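Local coordinates for protein taurine:2-oxoglutarate aminotransferase (Bifidobacterium kashiwanohense PV20-2, PDB 6JIX) that probably transfers the amino group of taurine to 2-oxoglutarate, using pyridoxal 5'-phosphate as cofactor, as a class-III aminotransferase, at residues 13-16 with 20-23; 31-34 with 40-43; 184-189 with 363-368; 204-209 with 243-248; 220-223 with 227-230. One frame throughout, in Å; residues are numbered along the deposited sequence.

Contact 1 of 5, residues 13-16 with 20-23; sequences SLHS and MQSW. With GLU (glutamic acid), chain F.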
# COMPACT_ATOMS: atom_id res chain seq x y z
N SER A 13 -19.65 -15.90 -9.40
CA SER A 13 -20.17 -15.17 -10.55
C SER A 13 -19.89 -13.68 -10.43
O SER A 13 -19.44 -13.04 -11.39
CB SER A 13 -21.68 -15.43 -10.70
OG SER A 13 -22.36 -14.30 -11.22
N LEU A 14 -20.17 -13.09 -9.26
CA LEU A 14 -19.90 -11.67 -9.04
C LEU A 14 -18.42 -11.37 -9.16
O LEU A 14 -18.03 -10.32 -9.70
CB LEU A 14 -20.45 -11.23 -7.68
CG LEU A 14 -21.98 -11.24 -7.66
CD1 LEU A 14 -22.50 -10.15 -6.79
CD2 LEU A 14 -22.48 -11.05 -9.08
N HIS A 15 -17.56 -12.25 -8.65
CA HIS A 15 -16.12 -12.04 -8.80
C HIS A 15 -15.73 -12.06 -10.27
O HIS A 15 -14.98 -11.18 -10.73
CB HIS A 15 -15.34 -13.11 -8.02
CG HIS A 15 -13.86 -13.06 -8.26
ND1 HIS A 15 -12.97 -12.58 -7.32
CD2 HIS A 15 -13.12 -13.42 -9.33
CE1 HIS A 15 -11.74 -12.64 -7.81
NE2 HIS A 15 -11.80 -13.16 -9.03
N SER A 16 -16.21 -13.05 -11.02
CA SER A 16 -15.84 -13.18 -12.43
C SER A 16 -16.29 -11.98 -13.25
O SER A 16 -15.69 -11.67 -14.28
CB SER A 16 -16.46 -14.45 -13.01
OG SER A 16 -15.54 -15.51 -12.93
N MET A 20 -11.50 -7.16 -10.35
CA MET A 20 -10.32 -7.14 -11.21
C MET A 20 -9.23 -8.03 -10.59
O MET A 20 -8.68 -7.72 -9.53
CB MET A 20 -9.84 -5.71 -11.46
CG MET A 20 -8.97 -5.64 -12.71
SD MET A 20 -8.96 -4.06 -13.58
CE MET A 20 -9.86 -4.54 -15.03
N GLN A 21 -8.94 -9.13 -11.28
CA GLN A 21 -8.02 -10.16 -10.81
C GLN A 21 -6.57 -9.79 -11.12
O GLN A 21 -6.25 -9.39 -12.24
CB GLN A 21 -8.37 -11.48 -11.49
CG GLN A 21 -7.63 -12.64 -10.96
CD GLN A 21 -7.93 -12.85 -9.53
OE1 GLN A 21 -8.91 -13.51 -9.18
NE2 GLN A 21 -7.10 -12.27 -8.66
N SER A 22 -5.69 -9.96 -10.14
CA SER A 22 -4.27 -9.72 -10.36
C SER A 22 -3.67 -10.78 -11.28
O SER A 22 -3.97 -11.97 -11.16
CB SER A 22 -3.52 -9.70 -9.04
OG SER A 22 -4.03 -8.71 -8.17
N TRP A 23 -2.81 -10.31 -12.20
CA TRP A 23 -1.91 -11.15 -13.01
C TRP A 23 -2.65 -12.17 -13.87
O TRP A 23 -2.15 -13.27 -14.10
CB TRP A 23 -0.88 -11.87 -12.14
CG TRP A 23 -0.17 -11.03 -11.10
CD1 TRP A 23 -0.26 -11.17 -9.75
CD2 TRP A 23 0.78 -9.96 -11.32
NE1 TRP A 23 0.55 -10.26 -9.11
CE2 TRP A 23 1.19 -9.51 -10.04
CE3 TRP A 23 1.31 -9.35 -12.46
CZ2 TRP A 23 2.11 -8.46 -9.88
CZ3 TRP A 23 2.22 -8.30 -12.29
CH2 TRP A 23 2.61 -7.88 -11.01
N GLU F . -0.28 -13.47 -7.09
CA GLU F . -1.47 -12.62 -7.19
C GLU F . -1.36 -11.33 -6.38
O GLU F . -0.22 -10.79 -6.19
CB GLU F . -2.62 -13.55 -6.78
CG GLU F . -3.90 -13.22 -7.54
CD GLU F . -4.20 -14.12 -8.73
OE1 GLU F . -3.42 -15.04 -9.11
OE2 GLU F . -5.27 -13.92 -9.34
OXT GLU F . -2.41 -10.76 -5.97

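Contact 2 of 5, residues 31-34 with 40-43; sequences KPIK and YFWD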
# COMPACT_ATOMS: atom_id res chain seq x y z
N LYS A 31 -12.58 -20.31 -8.10
CA LYS A 31 -12.99 -21.09 -6.93
C LYS A 31 -13.44 -20.14 -5.82
O LYS A 31 -12.66 -19.28 -5.40
CB LYS A 31 -11.85 -21.98 -6.46
CG LYS A 31 -12.30 -23.26 -5.75
CD LYS A 31 -11.17 -24.28 -5.55
CE LYS A 31 -10.30 -24.44 -6.80
NZ LYS A 31 -10.91 -25.31 -7.85
N PRO A 32 -14.69 -20.25 -5.33
CA PRO A 32 -15.13 -19.39 -4.21
C PRO A 32 -14.82 -20.01 -2.85
O PRO A 32 -15.12 -21.19 -2.62
CB PRO A 32 -16.63 -19.26 -4.45
CG PRO A 32 -17.00 -20.59 -5.05
CD PRO A 32 -15.80 -21.09 -5.82
N ILE A 33 -14.17 -19.25 -1.97
CA ILE A 33 -13.74 -19.73 -0.66
C ILE A 33 -14.65 -19.14 0.40
O ILE A 33 -14.87 -17.92 0.45
CB ILE A 33 -12.27 -19.40 -0.39
CG1 ILE A 33 -11.38 -20.16 -1.37
CG2 ILE A 33 -11.88 -19.77 1.02
CD1 ILE A 33 -11.44 -21.66 -1.22
N LYS A 34 -15.20 -20.02 1.25
CA LYS A 34 -16.24 -19.69 2.21
C LYS A 34 -15.70 -19.48 3.62
O LYS A 34 -16.26 -18.67 4.37
CB LYS A 34 -17.30 -20.80 2.22
CG LYS A 34 -18.23 -20.87 3.43
CD LYS A 34 -19.44 -21.74 3.11
CE LYS A 34 -20.61 -21.48 4.04
NZ LYS A 34 -20.57 -22.46 5.17
N TYR A 40 -6.12 -24.86 6.78
CA TYR A 40 -7.08 -25.25 5.75
C TYR A 40 -7.96 -24.08 5.35
O TYR A 40 -8.08 -23.08 6.06
CB TYR A 40 -7.98 -26.41 6.22
CG TYR A 40 -7.22 -27.54 6.84
CD1 TYR A 40 -6.55 -28.47 6.04
CD2 TYR A 40 -7.14 -27.67 8.21
CE1 TYR A 40 -5.83 -29.50 6.60
CE2 TYR A 40 -6.42 -28.70 8.79
CZ TYR A 40 -5.77 -29.61 7.98
OH TYR A 40 -5.04 -30.63 8.57
N PHE A 41 -8.58 -24.23 4.18
CA PHE A 41 -9.71 -23.40 3.79
C PHE A 41 -10.64 -24.25 2.93
O PHE A 41 -10.27 -25.35 2.49
CB PHE A 41 -9.27 -22.10 3.08
CG PHE A 41 -8.42 -22.31 1.86
CD1 PHE A 41 -9.00 -22.57 0.63
CD2 PHE A 41 -7.04 -22.20 1.94
CE1 PHE A 41 -8.21 -22.73 -0.51
CE2 PHE A 41 -6.25 -22.37 0.81
CZ PHE A 41 -6.84 -22.64 -0.41
N TRP A 42 -11.88 -23.77 2.77
CA TRP A 42 -12.95 -24.57 2.17
C TRP A 42 -13.67 -23.78 1.09
O TRP A 42 -13.99 -22.60 1.29
CB TRP A 42 -13.97 -25.01 3.24
CG TRP A 42 -13.41 -26.01 4.23
CD1 TRP A 42 -13.54 -27.38 4.18
CD2 TRP A 42 -12.64 -25.72 5.39
NE1 TRP A 42 -12.89 -27.95 5.24
CE2 TRP A 42 -12.33 -26.96 6.00
CE3 TRP A 42 -12.18 -24.54 5.98
CZ2 TRP A 42 -11.58 -27.04 7.18
CZ3 TRP A 42 -11.43 -24.63 7.15
CH2 TRP A 42 -11.13 -25.87 7.73
N ASP A 43 -13.99 -24.45 -0.02
CA ASP A 43 -14.87 -23.85 -1.01
C ASP A 43 -16.32 -24.06 -0.57
O ASP A 43 -16.59 -24.70 0.44
CB ASP A 43 -14.59 -24.41 -2.41
CG ASP A 43 -14.79 -25.93 -2.50
OD1 ASP A 43 -15.73 -26.45 -1.85
OD2 ASP A 43 -14.01 -26.61 -3.23

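Contact 3 of 5, residues 184-189 with 363-368; sequences YTRGVD and EARCIG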
# COMPACT_ATOMS: atom_id res chain seq x y z
N TYR A 184 26.03 -25.64 -11.12
CA TYR A 184 26.83 -26.02 -9.96
C TYR A 184 26.00 -26.87 -8.99
O TYR A 184 24.84 -27.21 -9.26
CB TYR A 184 27.41 -24.79 -9.27
CG TYR A 184 28.06 -23.80 -10.20
CD1 TYR A 184 29.37 -23.98 -10.64
CD2 TYR A 184 27.38 -22.69 -10.64
CE1 TYR A 184 29.97 -23.06 -11.50
CE2 TYR A 184 27.96 -21.78 -11.49
CZ TYR A 184 29.25 -21.97 -11.92
OH TYR A 184 29.80 -21.04 -12.76
N THR A 185 26.61 -27.19 -7.85
CA THR A 185 26.06 -28.15 -6.89
C THR A 185 26.25 -27.63 -5.46
O THR A 185 27.38 -27.51 -5.00
CB THR A 185 26.72 -29.52 -7.05
OG1 THR A 185 26.63 -29.91 -8.43
CG2 THR A 185 26.03 -30.56 -6.19
N ARG A 186 25.13 -27.36 -4.77
CA ARG A 186 25.16 -26.69 -3.47
C ARG A 186 26.10 -27.36 -2.47
O ARG A 186 26.60 -26.71 -1.55
CB ARG A 186 23.74 -26.59 -2.88
CG ARG A 186 23.47 -25.31 -2.07
CD ARG A 186 21.96 -24.98 -1.96
NE ARG A 186 21.28 -25.04 -3.26
CZ ARG A 186 20.98 -23.98 -4.01
NH1 ARG A 186 21.29 -22.76 -3.58
NH2 ARG A 186 20.37 -24.11 -5.19
N GLY A 187 26.34 -28.65 -2.59
CA GLY A 187 27.27 -29.17 -1.62
C GLY A 187 28.69 -28.69 -1.86
O GLY A 187 29.26 -27.93 -1.06
N VAL A 188 29.26 -29.08 -2.99
CA VAL A 188 30.69 -28.95 -3.27
C VAL A 188 31.14 -27.63 -3.92
O VAL A 188 32.33 -27.48 -4.22
CB VAL A 188 31.12 -30.17 -4.11
CG1 VAL A 188 31.17 -31.41 -3.23
CG2 VAL A 188 30.13 -30.40 -5.27
N ASP A 189 30.22 -26.74 -4.32
CA ASP A 189 30.64 -25.66 -5.23
C ASP A 189 30.55 -24.23 -4.69
O ASP A 189 30.96 -23.30 -5.39
CB ASP A 189 29.83 -25.75 -6.53
CG ASP A 189 30.45 -26.70 -7.50
OD1 ASP A 189 31.70 -26.87 -7.43
OD2 ASP A 189 29.70 -27.32 -8.29
N GLU A 363 16.36 -30.49 -8.10
CA GLU A 363 16.95 -30.03 -6.85
C GLU A 363 15.86 -29.75 -5.84
O GLU A 363 14.72 -29.46 -6.20
CB GLU A 363 17.80 -28.75 -7.05
CG GLU A 363 18.90 -28.53 -6.01
CD GLU A 363 19.33 -27.08 -5.90
OE1 GLU A 363 18.78 -26.22 -6.62
OE2 GLU A 363 20.22 -26.78 -5.07
N ALA A 364 16.23 -29.85 -4.57
CA ALA A 364 15.34 -29.49 -3.48
C ALA A 364 16.08 -28.48 -2.62
O ALA A 364 17.26 -28.67 -2.31
CB ALA A 364 14.93 -30.71 -2.65
N ARG A 365 15.41 -27.40 -2.29
CA ARG A 365 15.94 -26.42 -1.36
C ARG A 365 14.91 -26.27 -0.25
O ARG A 365 13.71 -26.27 -0.51
CB ARG A 365 16.22 -25.09 -2.05
CG ARG A 365 17.30 -25.19 -3.14
CD ARG A 365 17.36 -23.96 -4.02
NE ARG A 365 16.09 -23.73 -4.70
CZ ARG A 365 15.62 -24.48 -5.70
NH1 ARG A 365 16.32 -25.52 -6.15
NH2 ARG A 365 14.45 -24.19 -6.24
N CYS A 366 15.39 -26.15 0.98
CA CYS A 366 14.49 -26.06 2.12
C CYS A 366 15.28 -25.49 3.27
O CYS A 366 16.30 -26.07 3.65
CB CYS A 366 13.90 -27.42 2.51
SG CYS A 366 13.00 -27.42 4.13
N ILE A 367 14.82 -24.37 3.83
CA ILE A 367 15.29 -23.87 5.12
C ILE A 367 14.07 -23.54 5.96
O ILE A 367 13.21 -22.76 5.53
CB ILE A 367 16.21 -22.65 4.96
CG1 ILE A 367 16.82 -22.28 6.30
CG2 ILE A 367 15.46 -21.50 4.33
CD1 ILE A 367 17.90 -21.26 6.17
N GLY A 368 13.99 -24.13 7.15
CA GLY A 368 12.76 -24.04 7.94
C GLY A 368 11.60 -24.64 7.17
O GLY A 368 11.64 -25.77 6.67

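Contact 4 of 5, residues 204-209 with 243-248; sequences QLQYEG and DKYGIL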
# COMPACT_ATOMS: atom_id res chain seq x y z
N GLN A 204 30.96 -4.63 -11.22
CA GLN A 204 29.86 -3.80 -11.69
C GLN A 204 29.69 -2.56 -10.82
O GLN A 204 29.48 -1.45 -11.35
CB GLN A 204 28.57 -4.60 -11.74
CG GLN A 204 27.43 -3.82 -12.35
CD GLN A 204 26.16 -4.59 -12.42
OE1 GLN A 204 26.01 -5.60 -11.74
NE2 GLN A 204 25.22 -4.13 -13.24
N LEU A 205 29.82 -2.71 -9.50
CA LEU A 205 29.82 -1.53 -8.64
C LEU A 205 30.90 -0.55 -9.07
O LEU A 205 30.66 0.66 -9.19
CB LEU A 205 30.00 -1.92 -7.18
CG LEU A 205 28.82 -2.60 -6.48
CD1 LEU A 205 29.27 -3.21 -5.16
CD2 LEU A 205 27.68 -1.59 -6.27
N GLN A 206 32.11 -1.06 -9.33
CA GLN A 206 33.19 -0.17 -9.75
C GLN A 206 32.86 0.54 -11.06
O GLN A 206 33.16 1.72 -11.22
CB GLN A 206 34.49 -0.96 -9.93
CG GLN A 206 35.41 -0.91 -8.73
CD GLN A 206 36.35 -2.09 -8.68
OE1 GLN A 206 37.20 -2.26 -9.55
NE2 GLN A 206 36.20 -2.92 -7.65
N TYR A 207 32.22 -0.16 -12.00
CA TYR A 207 31.90 0.44 -13.29
C TYR A 207 30.67 1.35 -13.24
O TYR A 207 30.42 2.08 -14.20
CB TYR A 207 31.73 -0.66 -14.35
CG TYR A 207 33.03 -0.97 -15.10
CD1 TYR A 207 33.38 -0.28 -16.26
CD2 TYR A 207 33.92 -1.93 -14.61
CE1 TYR A 207 34.58 -0.55 -16.91
CE2 TYR A 207 35.11 -2.20 -15.25
CZ TYR A 207 35.45 -1.52 -16.40
OH TYR A 207 36.65 -1.81 -17.02
N GLU A 208 29.92 1.35 -12.14
CA GLU A 208 28.83 2.30 -11.95
C GLU A 208 29.21 3.47 -11.04
O GLU A 208 28.41 4.41 -10.92
CB GLU A 208 27.60 1.59 -11.38
CG GLU A 208 26.94 0.61 -12.33
CD GLU A 208 26.25 1.31 -13.47
OE1 GLU A 208 26.30 2.56 -13.48
OE2 GLU A 208 25.65 0.61 -14.33
N GLY A 209 30.39 3.44 -10.42
CA GLY A 209 30.80 4.44 -9.46
C GLY A 209 30.24 4.15 -8.08
O GLY A 209 29.09 4.50 -7.76
N ASP A 243 29.96 -2.28 3.12
CA ASP A 243 30.81 -1.65 4.12
C ASP A 243 31.99 -0.95 3.47
O ASP A 243 32.31 0.20 3.80
CB ASP A 243 31.29 -2.71 5.11
CG ASP A 243 30.19 -3.22 6.03
OD1 ASP A 243 29.08 -2.64 6.09
OD2 ASP A 243 30.45 -4.23 6.72
N LYS A 244 32.65 -1.63 2.54
CA LYS A 244 33.80 -1.05 1.84
C LYS A 244 33.42 0.27 1.16
O LYS A 244 34.19 1.23 1.20
CB LYS A 244 34.33 -2.04 0.81
CG LYS A 244 35.62 -1.64 0.15
CD LYS A 244 36.12 -2.74 -0.78
CE LYS A 244 37.16 -2.23 -1.77
NZ LYS A 244 38.17 -3.28 -2.10
N TYR A 245 32.24 0.33 0.55
CA TYR A 245 31.88 1.42 -0.35
C TYR A 245 30.93 2.45 0.25
O TYR A 245 30.66 3.46 -0.39
CB TYR A 245 31.27 0.82 -1.62
CG TYR A 245 32.31 0.11 -2.45
CD1 TYR A 245 33.47 0.77 -2.86
CD2 TYR A 245 32.16 -1.21 -2.82
CE1 TYR A 245 34.42 0.13 -3.61
CE2 TYR A 245 33.12 -1.86 -3.58
CZ TYR A 245 34.25 -1.18 -3.97
OH TYR A 245 35.23 -1.82 -4.72
N GLY A 246 30.46 2.24 1.48
CA GLY A 246 29.51 3.15 2.07
C GLY A 246 28.10 3.01 1.55
O GLY A 246 27.32 3.96 1.62
N ILE A 247 27.76 1.85 0.99
CA ILE A 247 26.44 1.54 0.45
C ILE A 247 25.61 0.89 1.55
O ILE A 247 26.09 -0.02 2.24
CB ILE A 247 26.58 0.60 -0.75
CG1 ILE A 247 27.31 1.26 -1.92
CG2 ILE A 247 25.24 -0.01 -1.13
CD1 ILE A 247 28.01 0.25 -2.84
N LEU A 248 24.36 1.33 1.71
CA LEU A 248 23.48 0.67 2.65
C LEU A 248 23.02 -0.67 2.08
O LEU A 248 22.75 -0.79 0.88
CB LEU A 248 22.26 1.54 2.98
CG LEU A 248 22.55 2.95 3.50
CD1 LEU A 248 21.28 3.75 3.61
CD2 LEU A 248 23.24 2.86 4.83

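Contact 5 of 5, residues 220-223 with 227-230; sequences SIVG and VILP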
# COMPACT_ATOMS: atom_id res chain seq x y z
N SER A 220 16.50 -11.49 1.38
CA SER A 220 17.41 -12.27 2.21
C SER A 220 17.67 -13.65 1.60
O SER A 220 18.82 -14.05 1.38
CB SER A 220 16.85 -12.40 3.63
OG SER A 220 16.79 -11.15 4.30
N ILE A 221 16.59 -14.35 1.25
CA ILE A 221 16.62 -15.55 0.42
C ILE A 221 15.59 -15.33 -0.67
O ILE A 221 14.43 -15.05 -0.36
CB ILE A 221 16.30 -16.82 1.22
CG1 ILE A 221 17.44 -17.15 2.18
CG2 ILE A 221 16.06 -18.00 0.27
CD1 ILE A 221 17.01 -18.03 3.36
N VAL A 222 16.01 -15.40 -1.94
CA VAL A 222 15.07 -15.12 -3.03
C VAL A 222 13.88 -16.07 -2.93
O VAL A 222 14.04 -17.29 -2.99
CB VAL A 222 15.75 -15.20 -4.40
CG1 VAL A 222 14.71 -15.39 -5.49
CG2 VAL A 222 16.53 -13.93 -4.67
N GLY A 223 12.67 -15.50 -2.80
CA GLY A 223 11.50 -16.27 -2.44
C GLY A 223 10.57 -16.70 -3.55
O GLY A 223 10.64 -17.85 -4.01
N VAL A 227 12.83 -19.89 -3.81
CA VAL A 227 13.59 -20.23 -2.61
C VAL A 227 15.02 -20.53 -3.01
O VAL A 227 15.54 -21.62 -2.75
CB VAL A 227 12.96 -21.42 -1.86
CG1 VAL A 227 13.55 -21.56 -0.47
CG2 VAL A 227 11.45 -21.25 -1.76
N ILE A 228 15.67 -19.56 -3.64
CA ILE A 228 17.01 -19.76 -4.21
C ILE A 228 18.01 -19.47 -3.09
O ILE A 228 18.51 -18.36 -2.94
CB ILE A 228 17.24 -18.89 -5.44
CG1 ILE A 228 16.00 -18.94 -6.35
CG2 ILE A 228 18.45 -19.40 -6.22
CD1 ILE A 228 15.86 -17.77 -7.29
N LEU A 229 18.29 -20.50 -2.30
CA LEU A 229 19.29 -20.40 -1.25
C LEU A 229 20.62 -19.94 -1.84
O LEU A 229 21.06 -20.49 -2.85
CB LEU A 229 19.47 -21.75 -0.56
CG LEU A 229 18.17 -22.34 0.00
CD1 LEU A 229 18.38 -23.77 0.46
CD2 LEU A 229 17.61 -21.45 1.14
N PRO A 230 21.24 -18.91 -1.27
CA PRO A 230 22.51 -18.41 -1.81
C PRO A 230 23.66 -19.34 -1.50
O PRO A 230 23.61 -20.08 -0.49
CB PRO A 230 22.69 -17.07 -1.07
CG PRO A 230 21.97 -17.28 0.22
CD PRO A 230 20.77 -18.11 -0.14
O HOH W 1 18.96 -15.63 -1.93

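Contact 1 of 5, residues 13-16 with 20-23
His15, on helix 8-18, and Gln21, in the loop that follows, meet across a backbone separation of 8.0 Å between the nearest CA atoms, those of His15 and Met20. The contact is made by His15 NE2 and the Gln21 amide: with CG anti to the backbone N (chi1 173°), the imidazole extends off the helix and presents its NE2 edge to Gln21. His15 NE2 donates to Gln21 OE1 over 2.9 Å. The acceptor lies near the ring plane, but the donor stands above the amide carbonyl plane, with an N-H...O angle of 130°, so this is a bent bond. A bend at chi2 of Gln21 (61°) turns its amide toward the bound glutamate, and its NE2 comes to 2.6 Å from OE2 of that ligand. The same nitrogen donates to Pro84 O of the second subunit. At the other end of the glutamate, Trp23 NE1 donates to ligand atom O at 3.1 Å, the acceptor lying at the ring edge, near the plane of the indole. Ser22 OG makes a weak bond to ligand OXT, and Arg158 forms a cation-pi pair with Trp23. The bond from His15 probably keeps the amide oxygen toward the helix while the NH2 faces the ligand and the neighbouring chain, consistent with a second-shell role for His15 in a glutamate pocket at the subunit interface.

Contact 2 of 5, residues 31-34 with 40-43
Ile33 faces Asp43 as an antiparallel non-hydrogen-bonded pair, with their CA atoms 4.3 Å apart and their side chains diverging. The backbone hydrogen bond between the segments is Lys34 N to Trp42 O, 2.8 Å long with an N-H...O angle of 170°. Two CA-H...O contacts accompany it. Asp43 CA approaches Pro32 O at 3.1 Å, while Ile33 CA reaches Trp42 O at 3.5 Å, so the Trp42 carbonyl receives both an N-H and a C-H from the facing strand. These contacts belong to the beta hairpin of strands 33-37 and 40-43, and a further backbone bond between Trp42 and Lys35 continues the pairing. Strand 48-51 takes the other side of 40-43 in the same mixed sheet, and strand 33-37 is outermost within the chain.

Ile33 and Phe41 meet as apolar side chains, Ile33 CG1 being 3.9 Å from Phe41 CD1. Phe41 places CG between its backbone N and carbonyl carbon (chi1 57°), which brings the ring round to Ile33. Its ring also meets Tyr86 of the second subunit, and its side chain comes within about 4 Å of a bound glutamate. The polar groups have partners beyond the two segments: Asp43 OD2 is hydrogen-bonded to Tyr49 OH and OD1 accepts from Lys47 N, while Lys34 O accepts from Asn78 ND2 of the second subunit.

Contact 3 of 5, residues 184-189 with 363-368
Arg186 and Glu363 are brought together by two differently shaped chains: the arginine bends at chi3 (-48°), whereas the glutamate runs extended with CG anti to its backbone N (chi1 -155°). They cross at about a right angle, yet guanidinium and carboxylate end nearly coplanar, 19° apart. The arginine grips side-on, with NE and NH2 both donating to a single oxygen. Arg186 NE reaches Glu363 OE2 at 2.7 Å, nearly along the C-O direction, and NH2 meets the syn lone pair of that atom at the same distance. A weak bond from Arg186 NH2 to Glu363 OE1 adds to the salt bridge. Arg365 CD covers one face of the Arg186 guanidinium, offset toward the rim, while Arg365 NH1 forms a salt bridge with Glu363 OE1. A leucine replacing Arg186 would probably leave Glu363 OE2 without its NE and NH2 donors and remove this charged tie between loop and strand. Arg365 also donates to Val227 O, Gly226 O and Thr374 OG1. The carboxylate between two arginines is likely to offset their charges, in a salt-bridge network tying loop 184-189 to strand 361-367, an edge strand, within this chain, of an antiparallel sheet.

Contact 4 of 5, residues 204-209 with 243-248
Leu205 and Ile247 supply the apolar part of the contact, reaching toward each other tip to tip with Leu205 CD2 at 3.9 Å from Ile247 CD1. The other methyl of the leucine, CD1, approaches Tyr245 CD2 at 4.2 Å, coming to the ring obliquely. Leu205 CG lies anti to its carbonyl carbon (chi1 -73°), a setting that directs the forked end between Tyr245 and Ile247. Within its own segment the tyrosine ring is covered on one face by Lys244 CG, 4.2 Å above its centre.

The polar part lies toward the surface. Gln206 crosses Tyr245 obliquely, its amide plane turned 54° from the ring plane, and brings NE2 to 3.3 Å from the phenol OH. The clear partner of that hydroxyl is Asp202 OD1, one turn earlier on helix 190-208; Gln206 NE2 makes a weak bond to the same oxygen, so a single carboxylate atom gathers both groups.

The backbones take no direct part, their closest CA atoms, those of Leu205 and Tyr245, being 9.0 Å apart. Each helix gives way to a glycine of positive phi, Gly209 and Gly246, and a short loop then leads into a strand in each case.

Those strands, 213-219 and 248-252, are adjacent and parallel in the seven-stranded mixed sheet, and helix 234-245 joins them in a beta-alpha-beta crossover. Leu205, on helix 190-208, packs on Phe137 of strand 135-139 and Val213 of strand 213-219, and Ile247 on Val213 and Ile216, while Pro210 lies against Tyr245.

Contact 5 of 5, residues 220-223 with 227-230
Ile221 forms the main bump of this contact, entering a hollow made by Val227, Leu229 and Pro230. With chi1 at -70°, its CG2 methyl lies anti to the backbone N and rests 3.9 Å from Leu229 CD2, the two side chains lying side by side. Pro230 closes another side, crossing at about a right angle with its CD 4.2 Å from Ile221 CG1. Beyond them, Ile367 and Phe370 also touch Ile221. Cutting Ile221 back to an alanine is likely to open a gap beside Leu229 and Pro230. Val222 and Ile228 also run side by side, their CG1 atoms 3.9 Å apart. Backbone bonds accompany this fit: Ile228 N donates to Val222 O at 2.9 Å, in the carbonyl plane, and Val227 N to a lone pair of Gly223 O at 3.0 Å. Ile228 is the centre of an inverse gamma turn; Leu229 starts away from Ile221, but its side-chain end returns to it. One water joins the segments, accepting from Val222 N and donating to Ile228 O. Gly223 N donates to OE1 of Glu219, a residue of the pyridoxal phosphate pocket. Backbone bonds and a water thus satisfy polar atoms of a buried loop close to the cofactor.

Contacts 1 and 2 come first along the chain, on helix 8-18 with the loop after it, and on the hairpin that follows; their centres are 15 Å apart and both touch the second subunit, so they belong to the dimer interface. The other three come later, and contacts 4 and 5 both fall between the two segments of contact 3. Contacts 3 and 5 have centres 11 Å apart and touch directly, linking strand 361-367 to the loop after strand 213-219. Contact 4, whose segment 204-209 precedes strand 213-219, lies 22 Å from contact 5 between centres, and contact 5 falls between its segments. Strand 213-219 thus leads from a peripheral helix contact to the neighbourhood of the cofactor.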